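3-keto-5-aminohexanoate cleavage protein (Burkholderia xenovorans LB400, PDB 3E02) probably cleaves beta-keto acids such as 3-keto-5-aminohexanoate in a zinc-dependent reaction, on a TIM-barrel scaffold. Local coordinates at residues Leu67-Arg70 / Phe71-Gln74; Ala100-Ala104 / Ala105-Val109; Arg218-Ala221 / Asp222-Gly226; Arg278-Arg281 / Arg282-Glu286. All coordinates share one frame; numbering follows the deposited sequence.

Contact 1. Residues Leu67-Arg70 / Phe71-Gln74; sequences LFMR and FLPQ
The carbonyl oxygen of F68 accepts two backbone bonds, from L72 N at 2.8 Å and from F71 N at 3.0 Å, so the chain closes a tight turn between the short helix 65-68 and helix 72-78 of this TIM barrel. F71 stands at the N-cap of the second helix. The two bonds reach the oxygen differently: L72 N comes in nearly end-on to the C=O, whereas F71 N lies well above the carbonyl plane.

With CG of F71 between the backbone N and the carbonyl carbon (chi1 58°), its ring is brought back over F68, whose CA sits 4.0 Å from the ring centroid in a CH-pi contact over the face. The phenyl groups lie side by side, planes at 50°, and come together at F68 CD2 and F71 CZ, 3.4 Å apart. L72 CD1 packs on F68 CB at 3.9 Å. Beyond the turn, A53 of strand 48-54 touches the side chains of F68 and F71. The side chain of F68 is about 5 Å from that of the zinc ligand H52 at the nearest atoms. CD of P73 rests 3.3 Å from the carbonyl oxygen of M69, a selenomethionine.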
loop_
_atom_site.group_PDB
_atom_site.type_symbol
_atom_site.label_atom_id
_atom_site.label_comp_id
_atom_site.label_asym_id
_atom_site.label_seq_id
_atom_site.Cartn_x
_atom_site.Cartn_y
_atom_site.Cartn_z
ATOM N N LEU A 67 -32.501 31.761 -0.223
ATOM C CA LEU A 67 -31.651 31.787 0.981
ATOM C C LEU A 67 -30.193 32.003 0.591
ATOM O O LEU A 67 -29.497 32.774 1.251
ATOM C CB LEU A 67 -31.785 30.506 1.829
ATOM C CG LEU A 67 -33.073 30.365 2.628
ATOM C CD1 LEU A 67 -33.132 28.992 3.279
ATOM C CD2 LEU A 67 -33.177 31.491 3.673
ATOM N N PHE A 68 -29.740 31.321 -0.467
ATOM C CA PHE A 68 -28.389 31.540 -1.011
ATOM C C PHE A 68 -28.170 32.997 -1.432
ATOM O O PHE A 68 -27.121 33.571 -1.139
ATOM C CB PHE A 68 -28.073 30.588 -2.165
ATOM C CG PHE A 68 -27.705 29.210 -1.724
ATOM C CD1 PHE A 68 -28.678 28.252 -1.483
ATOM C CD2 PHE A 68 -26.364 28.862 -1.549
ATOM C CE1 PHE A 68 -28.329 26.951 -1.073
ATOM C CE2 PHE A 68 -26.002 27.580 -1.145
ATOM C CZ PHE A 68 -26.987 26.620 -0.904
HETATM N N MSE A 69 -29.180 33.615 -2.054
HETATM C CA MSE A 69 -29.097 35.038 -2.442
HETATM C C MSE A 69 -29.076 36.019 -1.269
HETATM O O MSE A 69 -28.808 37.204 -1.485
HETATM C CB MSE A 69 -30.172 35.404 -3.473
HETATM C CG MSE A 69 -29.987 34.661 -4.782
HETATM SE SE MSE A 69 -28.181 34.885 -5.547
HETATM C CE MSE A 69 -28.180 33.311 -6.604
ATOM N N ARG A 70 -29.354 35.536 -0.051
ATOM C CA ARG A 70 -29.226 36.339 1.175
ATOM C C ARG A 70 -27.813 36.279 1.788
ATOM O O ARG A 70 -27.543 36.999 2.755
ATOM C CB ARG A 70 -30.307 35.970 2.185
ATOM C CG ARG A 70 -31.699 36.414 1.730
ATOM C CD ARG A 70 -32.838 35.719 2.464
ATOM N NE ARG A 70 -32.785 35.891 3.915
ATOM C CZ ARG A 70 -33.644 35.356 4.782
ATOM N NH1 ARG A 70 -34.660 34.587 4.370
ATOM N NH2 ARG A 70 -33.469 35.581 6.086
ATOM N N PHE A 71 -26.927 35.423 1.255
ATOM C CA PHE A 71 -25.507 35.426 1.656
ATOM C C PHE A 71 -24.460 35.506 0.529
ATOM O O PHE A 71 -23.366 36.025 0.779
ATOM C CB PHE A 71 -25.165 34.319 2.669
ATOM C CG PHE A 71 -25.468 32.906 2.228
ATOM C CD1 PHE A 71 -24.581 32.203 1.407
ATOM C CD2 PHE A 71 -26.579 32.224 2.738
ATOM C CE1 PHE A 71 -24.829 30.859 1.051
ATOM C CE2 PHE A 71 -26.834 30.876 2.396
ATOM C CZ PHE A 71 -25.961 30.196 1.552
ATOM N N LEU A 72 -24.768 35.027 -0.682
ATOM C CA LEU A 72 -23.789 35.070 -1.795
ATOM C C LEU A 72 -23.328 36.487 -2.195
ATOM O O LEU A 72 -22.111 36.747 -2.180
ATOM C CB LEU A 72 -24.254 34.240 -3.010
ATOM C CG LEU A 72 -24.326 32.721 -2.823
ATOM C CD1 LEU A 72 -24.934 32.050 -4.053
ATOM C CD2 LEU A 72 -22.966 32.111 -2.495
ATOM N N PRO A 73 -24.273 37.416 -2.519
ATOM C CA PRO A 73 -23.842 38.793 -2.831
ATOM C C PRO A 73 -23.050 39.449 -1.689
ATOM O O PRO A 73 -22.060 40.136 -1.941
ATOM C CB PRO A 73 -25.162 39.553 -3.057
ATOM C CG PRO A 73 -26.204 38.558 -3.179
ATOM C CD PRO A 73 -25.738 37.268 -2.618
ATOM N N GLN A 74 -23.457 39.174 -0.449
ATOM C CA GLN A 74 -22.829 39.751 0.742
ATOM C C GLN A 74 -21.405 39.230 0.898
ATOM O O GLN A 74 -20.496 40.003 1.196
ATOM C CB GLN A 74 -23.642 39.450 2.010
ATOM C CG GLN A 74 -25.055 40.069 2.080
ATOM C CD GLN A 74 -26.101 39.410 1.188
ATOM O OE1 GLN A 74 -25.853 38.381 0.564
ATOM N NE2 GLN A 74 -27.274 40.020 1.104
#

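Contact 2. Residues Ala100-Ala104 / Ala105-Val109; sequences APARA and ARPEV
The flat groups that meet here are peptide planes: R106 N-H approaches the carbonyl of A102 from 34° outside its plane, while CD of the P107 ring comes to 3.2 Å from the same oxygen, A102 O. That oxygen is therefore held by one hydrogen bond, 2.9 Å from R106 N, and flanked by a proline methylene. The P107 ring also reaches back with CD to A102 CB, 4.3 Å away.

This is the C-terminal end of helix 95-105 in a TIM barrel, where the chain turns toward strand 109-113. A105 N to P101 O, at 2.8 Å and nearly straight at the hydrogen (165°), and then R106 N to A102 O are the closing bonds of the helix. R106 leaves it with a positive phi of 48°. Its CG packs 3.7 Å from R103 O, but the guanidinium leads away from the helix. The buried methyl A105 CB lies 3.3 Å from P101 O.

Around this end, P101 and P107 both rest on I85 of strand 82-85, and A102 faces L162 of helix 152-163. P107 has no N-H to offer R103 O, so the i to i+4 series cannot continue at that residue; the chain is redirected by a positive-phi residue and a proline, and beyond the helix polar partners come from elsewhere in the chain, such as K304 NZ for R106 O.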
loop_
_atom_site.group_PDB
_atom_site.type_symbol
_atom_site.label_atom_id
_atom_site.label_comp_id
_atom_site.label_asym_id
_atom_site.label_seq_id
_atom_site.Cartn_x
_atom_site.Cartn_y
_atom_site.Cartn_z
ATOM N N ALA A 100 -30.778 23.393 -7.926
ATOM C CA ALA A 100 -31.363 24.750 -7.994
ATOM C C ALA A 100 -30.428 25.919 -7.633
ATOM O O ALA A 100 -30.336 26.859 -8.423
ATOM C CB ALA A 100 -32.665 24.829 -7.191
ATOM N N PRO A 101 -29.748 25.879 -6.465
ATOM C CA PRO A 101 -28.841 26.976 -6.104
ATOM C C PRO A 101 -27.706 27.235 -7.110
ATOM O O PRO A 101 -27.531 28.368 -7.530
ATOM C CB PRO A 101 -28.304 26.543 -4.744
ATOM C CG PRO A 101 -29.351 25.688 -4.195
ATOM C CD PRO A 101 -29.824 24.897 -5.365
ATOM N N ALA A 102 -26.987 26.188 -7.512
ATOM C CA ALA A 102 -25.903 26.304 -8.508
ATOM C C ALA A 102 -26.426 26.797 -9.853
ATOM O O ALA A 102 -25.740 27.587 -10.517
ATOM C CB ALA A 102 -25.149 24.964 -8.680
ATOM N N ARG A 103 -27.613 26.327 -10.257
ATOM C CA ARG A 103 -28.222 26.775 -11.511
ATOM C C ARG A 103 -28.578 28.256 -11.462
ATOM O O ARG A 103 -28.365 28.969 -12.438
ATOM C CB ARG A 103 -29.456 25.950 -11.905
ATOM C CG ARG A 103 -29.124 24.514 -12.308
ATOM C CD ARG A 103 -29.838 24.104 -13.584
ATOM N NE ARG A 103 -31.298 24.127 -13.478
ATOM C CZ ARG A 103 -32.084 23.107 -13.109
ATOM N NH1 ARG A 103 -31.597 21.912 -12.745
ATOM N NH2 ARG A 103 -33.409 23.291 -13.081
ATOM N N ALA A 104 -29.104 28.716 -10.323
ATOM C CA ALA A 104 -29.455 30.134 -10.154
ATOM C C ALA A 104 -28.211 31.030 -10.036
ATOM O O ALA A 104 -28.113 32.062 -10.703
ATOM C CB ALA A 104 -30.356 30.336 -8.929
ATOM N N ALA A 105 -27.264 30.612 -9.206
ATOM C CA ALA A 105 -26.052 31.393 -8.916
ATOM C C ALA A 105 -24.961 31.422 -9.990
ATOM O O ALA A 105 -24.172 32.369 -10.022
ATOM C CB ALA A 105 -25.442 30.895 -7.631
ATOM N N ARG A 106 -24.879 30.373 -10.809
ATOM C CA ARG A 106 -23.818 30.215 -11.817
ATOM C C ARG A 106 -22.446 30.490 -11.160
ATOM O O ARG A 106 -21.720 31.391 -11.576
ATOM C CB ARG A 106 -24.107 31.074 -13.054
ATOM C CG ARG A 106 -25.361 30.601 -13.820
ATOM C CD ARG A 106 -25.762 31.544 -14.942
ATOM N NE ARG A 106 -24.784 31.610 -16.031
ATOM C CZ ARG A 106 -24.819 30.910 -17.175
ATOM N NH1 ARG A 106 -25.779 30.012 -17.439
ATOM N NH2 ARG A 106 -23.843 31.094 -18.071
ATOM N N PRO A 107 -22.091 29.680 -10.131
ATOM C CA PRO A 107 -20.867 29.915 -9.381
ATOM C C PRO A 107 -19.610 29.478 -10.124
ATOM O O PRO A 107 -19.681 28.734 -11.098
ATOM C CB PRO A 107 -21.065 29.044 -8.136
ATOM C CG PRO A 107 -21.811 27.878 -8.658
ATOM C CD PRO A 107 -22.767 28.455 -9.660
ATOM N N GLU A 108 -18.466 29.947 -9.633
ATOM C CA GLU A 108 -17.172 29.525 -10.161
ATOM C C GLU A 108 -16.913 28.048 -9.867
ATOM O O GLU A 108 -16.267 27.355 -10.672
ATOM C CB GLU A 108 -16.033 30.321 -9.539
ATOM C CG GLU A 108 -16.013 31.775 -9.900
ATOM C CD GLU A 108 -14.769 32.419 -9.378
ATOM O OE1 GLU A 108 -13.755 32.399 -10.102
ATOM O OE2 GLU A 108 -14.820 32.925 -8.248
ATOM N N VAL A 109 -17.392 27.591 -8.703
ATOM C CA VAL A 109 -17.223 26.217 -8.264
ATOM C C VAL A 109 -18.511 25.647 -7.650
ATOM O O VAL A 109 -19.278 26.365 -7.013
ATOM C CB VAL A 109 -16.045 26.084 -7.244
ATOM C CG1 VAL A 109 -15.872 24.632 -6.776
ATOM C CG2 VAL A 109 -14.733 26.620 -7.852
#

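Contact 3. Residues Arg218-Ala221 / Asp222-Gly226; sequences RTIA and DRLFG
I220 and L224, one helical turn apart, lie side by side and pack CG2 against CD1 at 3.7 Å, part of the dense apolar side of helix 211-225 in a beta-alpha-beta unit of the barrel. One residue on, A221 CB meets F225 CD2 at 4.1 Å, and the phenyl ring carries L224 CB over its centre, 3.7 Å above the plane. Backbone hydrogen bonds run alongside, with F225 N reaching A221 O at 2.7 Å.

The polar side is held more loosely within the helix. With CG of D222 beside its own backbone N (chi1 -73°), the carboxylate turns back toward R218, yet OD2 stays 4.6 Å from R218 NE and well out of the guanidinium plane, a pairing of charges alone. The firm partners lie elsewhere: D222 OD1 bonds to Y229 OH and M2 N, while R218 and R223 form salt bridges with E212 of the fourth and third subunits respectively. This side is thus an assembly surface.

I220 and L224 pack on L179 of the neighbouring helix 176-187, while A221 and F225 face L197 of strand 195-201, and R218 and A221 touch Y229 of strand 229-235.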
loop_
_atom_site.group_PDB
_atom_site.type_symbol
_atom_site.label_atom_id
_atom_site.label_comp_id
_atom_site.label_asym_id
_atom_site.label_seq_id
_atom_site.Cartn_x
_atom_site.Cartn_y
_atom_site.Cartn_z
ATOM N N ARG A 218 -4.631 8.236 -3.220
ATOM C CA ARG A 218 -3.671 9.025 -4.004
ATOM C C ARG A 218 -2.978 8.142 -5.062
ATOM O O ARG A 218 -2.789 8.576 -6.203
ATOM C CB ARG A 218 -2.629 9.739 -3.141
ATOM C CG ARG A 218 -1.900 10.769 -4.003
ATOM C CD ARG A 218 -0.819 11.487 -3.377
ATOM N NE ARG A 218 0.247 10.629 -2.861
ATOM C CZ ARG A 218 1.442 11.079 -2.496
ATOM N NH1 ARG A 218 1.765 12.360 -2.659
ATOM N NH2 ARG A 218 2.334 10.230 -2.012
ATOM N N THR A 219 -2.619 6.908 -4.689
ATOM C CA THR A 219 -1.986 5.953 -5.615
ATOM C C THR A 219 -2.887 5.617 -6.804
ATOM O O THR A 219 -2.432 5.607 -7.962
ATOM C CB THR A 219 -1.568 4.662 -4.872
ATOM O OG1 THR A 219 -0.606 5.026 -3.886
ATOM C CG2 THR A 219 -0.964 3.634 -5.796
ATOM N N ILE A 220 -4.156 5.376 -6.510
ATOM C CA ILE A 220 -5.154 5.083 -7.541
ATOM C C ILE A 220 -5.413 6.307 -8.421
ATOM O O ILE A 220 -5.450 6.174 -9.651
ATOM C CB ILE A 220 -6.466 4.532 -6.918
ATOM C CG1 ILE A 220 -6.198 3.174 -6.236
ATOM C CG2 ILE A 220 -7.562 4.398 -7.970
ATOM C CD1 ILE A 220 -5.568 2.077 -7.132
ATOM N N ALA A 221 -5.564 7.483 -7.804
ATOM C CA ALA A 221 -5.765 8.750 -8.549
ATOM C C ALA A 221 -4.571 9.033 -9.469
ATOM O O ALA A 221 -4.765 9.460 -10.612
ATOM C CB ALA A 221 -6.005 9.917 -7.608
ATOM N N ASP A 222 -3.352 8.776 -8.990
ATOM C CA ASP A 222 -2.155 8.917 -9.844
ATOM C C ASP A 222 -2.210 7.980 -11.045
ATOM O O ASP A 222 -1.861 8.381 -12.154
ATOM C CB ASP A 222 -0.856 8.664 -9.081
ATOM C CG ASP A 222 -0.475 9.794 -8.127
ATOM O OD1 ASP A 222 -1.051 10.887 -8.182
ATOM O OD2 ASP A 222 0.432 9.570 -7.303
ATOM N N ARG A 223 -2.651 6.747 -10.826
ATOM C CA ARG A 223 -2.791 5.766 -11.903
ATOM C C ARG A 223 -3.852 6.171 -12.922
ATOM O O ARG A 223 -3.629 6.032 -14.117
ATOM C CB ARG A 223 -3.110 4.381 -11.332
ATOM C CG ARG A 223 -3.556 3.344 -12.357
ATOM C CD ARG A 223 -3.400 1.939 -11.833
ATOM N NE ARG A 223 -1.981 1.632 -11.631
ATOM C CZ ARG A 223 -1.476 0.428 -11.367
ATOM N NH1 ARG A 223 -2.254 -0.663 -11.281
ATOM N NH2 ARG A 223 -0.150 0.318 -11.215
ATOM N N LEU A 224 -4.994 6.650 -12.442
ATOM C CA LEU A 224 -6.103 7.054 -13.315
ATOM C C LEU A 224 -5.928 8.419 -14.002
ATOM O O LEU A 224 -6.332 8.568 -15.151
ATOM C CB LEU A 224 -7.418 7.062 -12.513
ATOM C CG LEU A 224 -7.910 5.713 -11.974
ATOM C CD1 LEU A 224 -9.102 5.865 -10.979
ATOM C CD2 LEU A 224 -8.288 4.786 -13.113
ATOM N N PHE A 225 -5.359 9.398 -13.296
ATOM C CA PHE A 225 -5.278 10.811 -13.755
ATOM C C PHE A 225 -3.898 11.455 -13.863
ATOM O O PHE A 225 -3.805 12.605 -14.321
ATOM C CB PHE A 225 -6.097 11.689 -12.801
ATOM C CG PHE A 225 -7.446 11.131 -12.482
ATOM C CD1 PHE A 225 -8.423 11.048 -13.470
ATOM C CD2 PHE A 225 -7.752 10.689 -11.196
ATOM C CE1 PHE A 225 -9.670 10.519 -13.194
ATOM C CE2 PHE A 225 -9.005 10.161 -10.913
ATOM C CZ PHE A 225 -9.963 10.074 -11.913
ATOM N N GLY A 226 -2.847 10.764 -13.428
ATOM C CA GLY A 226 -1.463 11.277 -13.512
ATOM C C GLY A 226 -1.282 12.689 -12.957
ATOM O O GLY A 226 -1.611 12.955 -11.795
#

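Contact 4. Residues Arg278-Arg281 / Arg282-Glu286. With EDO (1,2-ethanediol), chain L.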
loop_
_atom_site.group_PDB
_atom_site.type_symbol
_atom_site.label_atom_id
_atom_site.label_comp_id
_atom_site.label_asym_id
_atom_site.label_seq_id
_atom_site.Cartn_x
_atom_site.Cartn_y
_atom_site.Cartn_z
ATOM N N ARG A 278 -7.419 28.956 11.181
ATOM C CA ARG A 278 -6.192 29.408 11.848
ATOM C C ARG A 278 -5.300 28.237 12.248
ATOM O O ARG A 278 -4.076 28.289 12.018
ATOM C CB ARG A 278 -6.489 30.295 13.070
ATOM C CG ARG A 278 -6.944 31.697 12.689
ATOM C CD ARG A 278 -6.841 32.650 13.835
ATOM N NE ARG A 278 -7.761 32.338 14.922
ATOM C CZ ARG A 278 -9.055 32.682 14.972
ATOM N NH1 ARG A 278 -9.654 33.375 14.008
ATOM N NH2 ARG A 278 -9.770 32.330 16.035
ATOM N N LYS A 279 -5.906 27.172 12.784
ATOM C CA LYS A 279 -5.131 25.995 13.213
ATOM C C LYS A 279 -4.400 25.299 12.067
ATOM O O LYS A 279 -3.190 25.059 12.170
ATOM C CB LYS A 279 -5.982 24.984 13.998
ATOM C CG LYS A 279 -5.211 23.709 14.360
ATOM C CD LYS A 279 -5.947 22.806 15.327
ATOM C CE LYS A 279 -5.892 23.306 16.736
ATOM N NZ LYS A 279 -6.332 22.289 17.732
ATOM N N ILE A 280 -5.115 24.971 10.993
ATOM C CA ILE A 280 -4.477 24.295 9.861
ATOM C C ILE A 280 -3.408 25.182 9.222
ATOM O O ILE A 280 -2.349 24.680 8.832
ATOM C CB ILE A 280 -5.473 23.693 8.827
ATOM C CG1 ILE A 280 -4.732 22.730 7.858
ATOM C CG2 ILE A 280 -6.289 24.786 8.113
ATOM C CD1 ILE A 280 -3.863 21.622 8.571
ATOM N N ARG A 281 -3.647 26.496 9.192
ATOM C CA ARG A 281 -2.646 27.435 8.696
ATOM C C ARG A 281 -1.391 27.434 9.570
ATOM O O ARG A 281 -0.281 27.470 9.025
ATOM C CB ARG A 281 -3.215 28.840 8.574
ATOM C CG ARG A 281 -2.226 29.797 7.955
ATOM C CD ARG A 281 -2.858 31.116 7.707
ATOM N NE ARG A 281 -1.957 32.000 6.970
ATOM C CZ ARG A 281 -2.271 33.224 6.553
ATOM N NH1 ARG A 281 -3.472 33.747 6.800
ATOM N NH2 ARG A 281 -1.361 33.936 5.882
ATOM N N ARG A 282 -1.548 27.388 10.899
ATOM C CA ARG A 282 -0.374 27.285 11.795
ATOM C C ARG A 282 0.433 25.998 11.533
ATOM O O ARG A 282 1.655 26.059 11.408
ATOM C CB ARG A 282 -0.749 27.375 13.268
ATOM C CG ARG A 282 -1.197 28.778 13.694
ATOM C CD ARG A 282 -1.234 28.912 15.177
ATOM N NE ARG A 282 -2.101 27.926 15.818
ATOM C CZ ARG A 282 -3.419 28.016 15.965
ATOM N NH1 ARG A 282 -4.098 29.082 15.566
ATOM N NH2 ARG A 282 -4.058 27.026 16.568
ATOM N N ILE A 283 -0.266 24.869 11.395
ATOM C CA ILE A 283 0.363 23.570 11.114
ATOM C C ILE A 283 1.154 23.643 9.785
ATOM O O ILE A 283 2.330 23.259 9.732
ATOM C CB ILE A 283 -0.677 22.410 11.081
ATOM C CG1 ILE A 283 -1.290 22.163 12.471
ATOM C CG2 ILE A 283 -0.016 21.140 10.589
ATOM C CD1 ILE A 283 -2.522 21.215 12.502
ATOM N N ILE A 284 0.493 24.130 8.728
ATOM C CA ILE A 284 1.100 24.369 7.403
ATOM C C ILE A 284 2.394 25.185 7.512
ATOM O O ILE A 284 3.435 24.815 6.944
ATOM C CB ILE A 284 0.052 25.063 6.444
ATOM C CG1 ILE A 284 -0.980 24.031 5.996
ATOM C CG2 ILE A 284 0.705 25.726 5.194
ATOM C CD1 ILE A 284 -2.198 24.644 5.273
ATOM N N GLU A 285 2.331 26.263 8.287
ATOM C CA GLU A 285 3.479 27.141 8.485
ATOM C C GLU A 285 4.602 26.454 9.260
ATOM O O GLU A 285 5.771 26.631 8.906
ATOM C CB GLU A 285 3.041 28.459 9.121
ATOM C CG GLU A 285 2.235 29.296 8.103
ATOM C CD GLU A 285 1.548 30.530 8.686
ATOM O OE1 GLU A 285 1.665 30.799 9.912
ATOM O OE2 GLU A 285 0.871 31.221 7.886
ATOM N N GLU A 286 4.248 25.641 10.265
ATOM C CA GLU A 286 5.251 24.838 11.022
ATOM C C GLU A 286 6.006 23.854 10.121
ATOM O O GLU A 286 7.200 23.618 10.327
ATOM C CB GLU A 286 4.614 24.032 12.163
ATOM C CG GLU A 286 3.959 24.844 13.269
ATOM C CD GLU A 286 4.910 25.610 14.158
ATOM O OE1 GLU A 286 6.128 25.666 13.912
ATOM O OE2 GLU A 286 4.402 26.182 15.132
HETATM C C1 EDO L . -7.313 29.896 18.165
HETATM O O1 EDO L . -8.347 30.800 18.591
HETATM C C2 EDO L . -7.383 29.711 16.649
HETATM O O2 EDO L . -7.249 28.365 16.175
#
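R282 lays its guanidinium across the backbone of K279, whose CA stands 3.6 Å above the guanidinium plane. At the edge of the same group sits a molecule of 1,2-ethanediol, probably from the crystallisation liquor, with its O2 in the guanidinium plane: O2 takes weak hydrogen bonds from R282 NH1 at 3.3 Å and from R282 NH2. The other hydroxyl, O1, accepts a weak bond from R278 NH2, so the diol bridges two arginines a helical turn apart; it is also hydrogen-bonded to E275 O.

Elsewhere on the helix, R281 and E285 form an i to i+4 salt bridge. An extended chain with CG anti to the backbone N (chi1 -175°) carries R281 NE to within 3.1 Å of E285 OE2. The bond is bent, 138° at the hydrogen, and carboxylate and guanidinium planes stand 72° apart, so the groups meet through one N-H instead of pairing flat. R281 NH1 is separately tied to A44 O.

The inner side is apolar. I280 CD1 packs on I283 CB, and I280 CG1 on I284 CD1, both at 4.1 Å.

Helix 273-286 thus presents I280 to V244 and T245 of helix 240-249 and to V254 and V256 of strand 253-256, the last barrel strand, while R282 salt-bridges E286 of the fourth subunit.

How the contacts relate
All four contacts are partly buried. Contacts 1 and 2 form a pair, their centres 12 Å apart: F68 CE1 rests 3.5 Å from P101 CG and M69 CE 3.7 Å from A105 CA, so the turn after helix 65-68 packs on the end of helix 95-105, near the zinc ligands. Both rely on carbon surfaces and backbone bonds at helix ends, and no other subunit touches them. Contacts 3 and 4 lie away from the zinc site, about 15 Å apart at their nearest atoms. Each belongs to one continuous helix with an apolar side toward neighbouring strands and helices and a charged side that meets other subunits; only contact 4 adds a salt bridge within its own segments.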